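Local coordinates for protein ribulose bisphosphate carboxylase (Pyrococcus horikoshii, PDB 2D69) that probably catalyses the carboxylation of ribulose 1,5-bisphosphate to two molecules of 3-phosphoglycerate, serving an archaeal route of AMP breakdown, at residues 252-257 with 296-301; 308-313 with 331-336. One frame throughout, in Å; residues are numbered along the deposited sequence.

Contact 1: 252-257 with 296-301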
# COMPACT_ATOMS: atom_id res chain seq x y z
N ASP A 252 20.26 5.71 23.95
CA ASP A 252 20.22 6.03 25.36
C ASP A 252 19.05 5.20 25.97
O ASP A 252 17.91 5.63 25.96
CB ASP A 252 19.94 7.53 25.65
CG ASP A 252 21.00 8.51 25.10
OD1 ASP A 252 22.12 8.06 24.71
OD2 ASP A 252 20.78 9.78 25.02
N ILE A 253 19.33 3.99 26.45
CA ILE A 253 18.25 3.05 26.68
C ILE A 253 17.46 3.32 27.93
O ILE A 253 16.34 2.90 27.99
CB ILE A 253 18.70 1.56 26.68
CG1 ILE A 253 19.58 1.22 27.89
CG2 ILE A 253 19.39 1.21 25.38
CD1 ILE A 253 19.85 -0.20 28.01
N VAL A 254 18.06 3.96 28.91
CA VAL A 254 17.33 4.27 30.14
C VAL A 254 16.39 5.46 29.94
O VAL A 254 15.24 5.42 30.35
CB VAL A 254 18.27 4.49 31.36
CG1 VAL A 254 17.43 4.80 32.69
CG2 VAL A 254 19.10 3.28 31.56
N VAL A 255 16.88 6.51 29.33
CA VAL A 255 16.07 7.67 29.00
C VAL A 255 14.96 7.28 27.99
O VAL A 255 13.83 7.67 28.13
CB VAL A 255 16.94 8.75 28.31
CG1 VAL A 255 16.12 9.88 27.87
CG2 VAL A 255 18.10 9.22 29.25
N ALA A 256 15.30 6.53 26.96
CA ALA A 256 14.27 6.06 26.02
C ALA A 256 13.24 5.09 26.61
O ALA A 256 12.01 5.19 26.38
CB ALA A 256 14.93 5.40 24.84
N GLY A 257 13.75 4.08 27.31
CA GLY A 257 12.93 3.15 28.06
C GLY A 257 12.79 1.79 27.36
O GLY A 257 13.09 1.63 26.19
N LEU A 296 23.61 -4.54 37.39
CA LEU A 296 23.64 -5.94 36.95
C LEU A 296 22.27 -6.38 36.36
O LEU A 296 22.22 -7.02 35.31
CB LEU A 296 24.02 -6.86 38.10
CG LEU A 296 23.86 -8.37 37.84
CD1 LEU A 296 24.77 -8.74 36.67
CD2 LEU A 296 24.24 -9.17 39.08
N ALA A 297 21.18 -5.98 37.02
CA ALA A 297 19.84 -6.36 36.58
C ALA A 297 19.46 -5.64 35.29
O ALA A 297 18.92 -6.22 34.36
CB ALA A 297 18.83 -6.07 37.67
N LEU A 298 19.77 -4.36 35.25
CA LEU A 298 19.58 -3.55 34.06
C LEU A 298 20.33 -4.16 32.93
O LEU A 298 19.79 -4.33 31.86
CB LEU A 298 20.12 -2.17 34.30
CG LEU A 298 19.53 -0.97 33.59
CD1 LEU A 298 20.03 0.31 34.30
CD2 LEU A 298 19.97 -0.95 32.15
N ALA A 299 21.58 -4.52 33.18
CA ALA A 299 22.43 -5.09 32.16
C ALA A 299 21.87 -6.43 31.65
O ALA A 299 22.03 -6.77 30.48
CB ALA A 299 23.84 -5.30 32.70
N LYS A 300 21.28 -7.20 32.55
CA LYS A 300 20.75 -8.51 32.20
C LYS A 300 19.53 -8.33 31.30
O LYS A 300 19.38 -9.02 30.31
CB LYS A 300 20.38 -9.28 33.48
CG LYS A 300 19.72 -10.62 33.27
CD LYS A 300 19.71 -11.46 34.54
CE LYS A 300 20.97 -12.32 34.75
NZ LYS A 300 20.95 -12.95 36.17
N ALA A 301 18.61 -7.47 31.70
CA ALA A 301 17.51 -7.11 30.81
C ALA A 301 18.01 -6.65 29.44
O ALA A 301 17.48 -7.09 28.40
CB ALA A 301 16.65 -6.05 31.44
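The carbonyl O of Ile253 accepts Gly257 N at 2.9 Å, closing the one-turn helix 253-256 from which Ile253 and Val254 reach across to Leu298 of helix 295-305. The meeting itself is purely apolar and small, burying 92 Å² in all. Leu298 offers one methyl of its fork to each of the two neighbours: its CD1 lies 4.1 Å from Val254 CG2, and its CD2 lies 4.2 Å from Ile253 CD1. The fork is carried there by a first torsion that sets CG anti to the backbone N (chi1 -151°). Val254 and Leu298 cross at about a right angle, while Ile253 touches with its CD1, at the end of a chain extended about chi2 (171°). The backbones stay apart, 9.0 Å between Val254 CA and Leu298 CA. Phe285 of helix 283-286 touches both Val254 and Leu298. On helix 295-305, Lys300 turns elsewhere, its NZ held by a salt bridge to Asp122 and a hydrogen bond to Phe123 O. A short helix directly following strand 248-252 thus packs on the later helix 295-305, within the alpha/beta (TIM) barrel of the RuBisCO large chain.

Contact 2: 308-313 with 331-336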
# COMPACT_ATOMS: atom_id res chain seq x y z
N ASP A 308 24.15 -4.97 21.95
CA ASP A 308 25.41 -5.67 21.60
C ASP A 308 26.62 -5.23 22.41
O ASP A 308 27.67 -5.95 22.47
CB ASP A 308 25.69 -5.46 20.13
CG ASP A 308 24.62 -6.04 19.28
OD1 ASP A 308 24.73 -7.24 18.97
OD2 ASP A 308 23.64 -5.36 18.87
N GLN A 309 26.49 -4.04 23.01
CA GLN A 309 27.54 -3.46 23.88
C GLN A 309 26.89 -2.46 24.82
O GLN A 309 25.87 -1.84 24.50
CB GLN A 309 28.70 -2.83 23.10
CG GLN A 309 28.34 -1.85 22.08
CD GLN A 309 29.48 -1.55 21.12
OE1 GLN A 309 29.87 -0.38 20.97
NE2 GLN A 309 29.95 -2.55 20.46
N ILE A 310 27.42 -2.36 26.02
CA ILE A 310 26.82 -1.46 27.03
C ILE A 310 27.88 -0.99 28.01
O ILE A 310 28.79 -1.76 28.38
CB ILE A 310 25.63 -2.16 27.77
CG1 ILE A 310 24.90 -1.21 28.71
CG2 ILE A 310 26.12 -3.33 28.57
CD1 ILE A 310 23.60 -1.74 29.22
N HIS A 311 27.77 0.28 28.40
CA HIS A 311 28.65 0.92 29.37
C HIS A 311 28.47 0.24 30.69
O HIS A 311 27.34 0.11 31.10
CB HIS A 311 28.26 2.42 29.54
CG HIS A 311 28.62 3.28 28.36
ND1 HIS A 311 29.86 3.84 28.19
CD2 HIS A 311 27.88 3.70 27.30
CE1 HIS A 311 29.89 4.54 27.07
NE2 HIS A 311 28.69 4.49 26.51
N THR A 312 29.55 -0.16 31.36
CA THR A 312 29.48 -0.68 32.75
C THR A 312 30.29 0.05 33.87
O THR A 312 30.09 -0.29 35.04
CB THR A 312 29.91 -2.13 32.77
OG1 THR A 312 31.20 -2.24 32.18
CG2 THR A 312 28.99 -3.00 31.85
N GLY A 313 31.18 0.99 33.52
CA GLY A 313 32.13 1.59 34.49
C GLY A 313 33.59 1.17 34.30
O GLY A 313 33.84 0.28 33.50
N ASP A 331 31.57 -9.90 33.74
CA ASP A 331 31.61 -11.35 33.73
C ASP A 331 30.27 -11.90 33.25
O ASP A 331 30.23 -12.79 32.43
CB ASP A 331 31.92 -11.93 35.14
CG ASP A 331 33.40 -11.81 35.53
OD1 ASP A 331 33.73 -12.19 36.67
OD2 ASP A 331 34.29 -11.33 34.78
N PHE A 332 29.19 -11.38 33.81
CA PHE A 332 27.87 -11.70 33.31
C PHE A 332 27.69 -11.36 31.83
O PHE A 332 27.28 -12.20 31.06
CB PHE A 332 26.77 -10.98 34.10
CG PHE A 332 25.49 -10.96 33.36
CD1 PHE A 332 24.75 -12.15 33.23
CD2 PHE A 332 25.07 -9.82 32.66
CE1 PHE A 332 23.61 -12.19 32.43
CE2 PHE A 332 23.90 -9.84 31.89
CZ PHE A 332 23.17 -11.04 31.77
N LEU A 333 28.00 -10.15 31.42
CA LEU A 333 27.83 -9.75 30.03
C LEU A 333 28.52 -10.73 29.06
O LEU A 333 27.99 -10.99 27.94
CB LEU A 333 28.32 -8.34 29.77
CG LEU A 333 27.42 -7.23 30.37
CD1 LEU A 333 28.08 -5.90 30.12
CD2 LEU A 333 26.03 -7.17 29.77
N LEU A 334 29.66 -11.28 29.49
CA LEU A 334 30.45 -12.11 28.60
C LEU A 334 30.21 -13.59 28.81
O LEU A 334 30.75 -14.38 28.07
CB LEU A 334 31.95 -11.81 28.77
CG LEU A 334 32.47 -10.46 28.26
CD1 LEU A 334 33.85 -10.19 28.88
CD2 LEU A 334 32.52 -10.44 26.75
N SER A 335 29.41 -13.97 29.81
CA SER A 335 29.22 -15.36 30.17
C SER A 335 28.31 -16.05 29.15
O SER A 335 27.49 -15.41 28.49
CB SER A 335 28.58 -15.52 31.56
OG SER A 335 27.27 -14.98 31.53
N LYS A 336 28.52 -17.35 29.02
CA LYS A 336 27.64 -18.24 28.29
C LYS A 336 26.29 -18.23 29.00
O LYS A 336 26.23 -18.31 30.19
CB LYS A 336 28.26 -19.63 28.26
CG LYS A 336 28.01 -20.42 26.94
CD LYS A 336 26.51 -20.64 26.67
CE LYS A 336 26.22 -21.62 25.48
NZ LYS A 336 24.86 -22.15 25.54
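Leu333 points its branched end from helix 323-334 at strand 309-311 and the residue that follows it, meeting Ile310 in the strand and Thr312 just beyond its end, two residues facing the same helix. Against Ile310 the side chains cross at about a right angle: the CG2 methyl of Ile310 lies over the fork of Leu333, 3.6 Å from its CD1 and 4.0 Å from its CD2. Against Thr312 the approach is tip to tip, with Thr312 CG2 only 3.5 Å from Leu333 CD1, tighter than usual for two carbons. CD1 is therefore pressed by two methyl groups at once. The first torsion of Thr312 (chi1 55°) sorts its two branches, turning CG2 toward the leucine and leaving OG1 to bond Asn330 ND2, so that the hydroxyl is satisfied beside an apolar contact. Next to Leu333 in the chain, Phe332 O takes two bonds from one residue: Ser335 N, at 3.0 Å, and Ser335 OG, at 2.8 Å. The hydroxyl lies in the carbonyl plane, on a lone pair, at a C=O...O angle of 125°. His311, between Ile310 and Thr312 in sequence, points away from the helix, and its ring meets that of His278. Cohesion between helix and strand here thus comes from shape and dispersion among buried methyls, while the strand turns a polar, predicted substrate-binding histidine to its other side.

In the fold
Contacts 1 and 2 have centres 12 Å apart and are joined by helix 295-305, followed after a short connection by strand 309-311. They also touch directly: Phe332 CE2 lies 3.4 Å from Lys300 CA, and Leu333 CD2 is 4.1 Å from Ala299 O, so helix 323-334 packs against the helix that contact 1 uses. Contact 2 belongs to the beta-alpha-beta unit formed by strand 309-311, helix 323-334 and strand 344-348. Both lie close to predicted active-site residues: the side chains of Val254 and Ile310 are each about 5 Å from that of Arg279, and those of Ile253 and Ile310 each about 7 Å from that of His278.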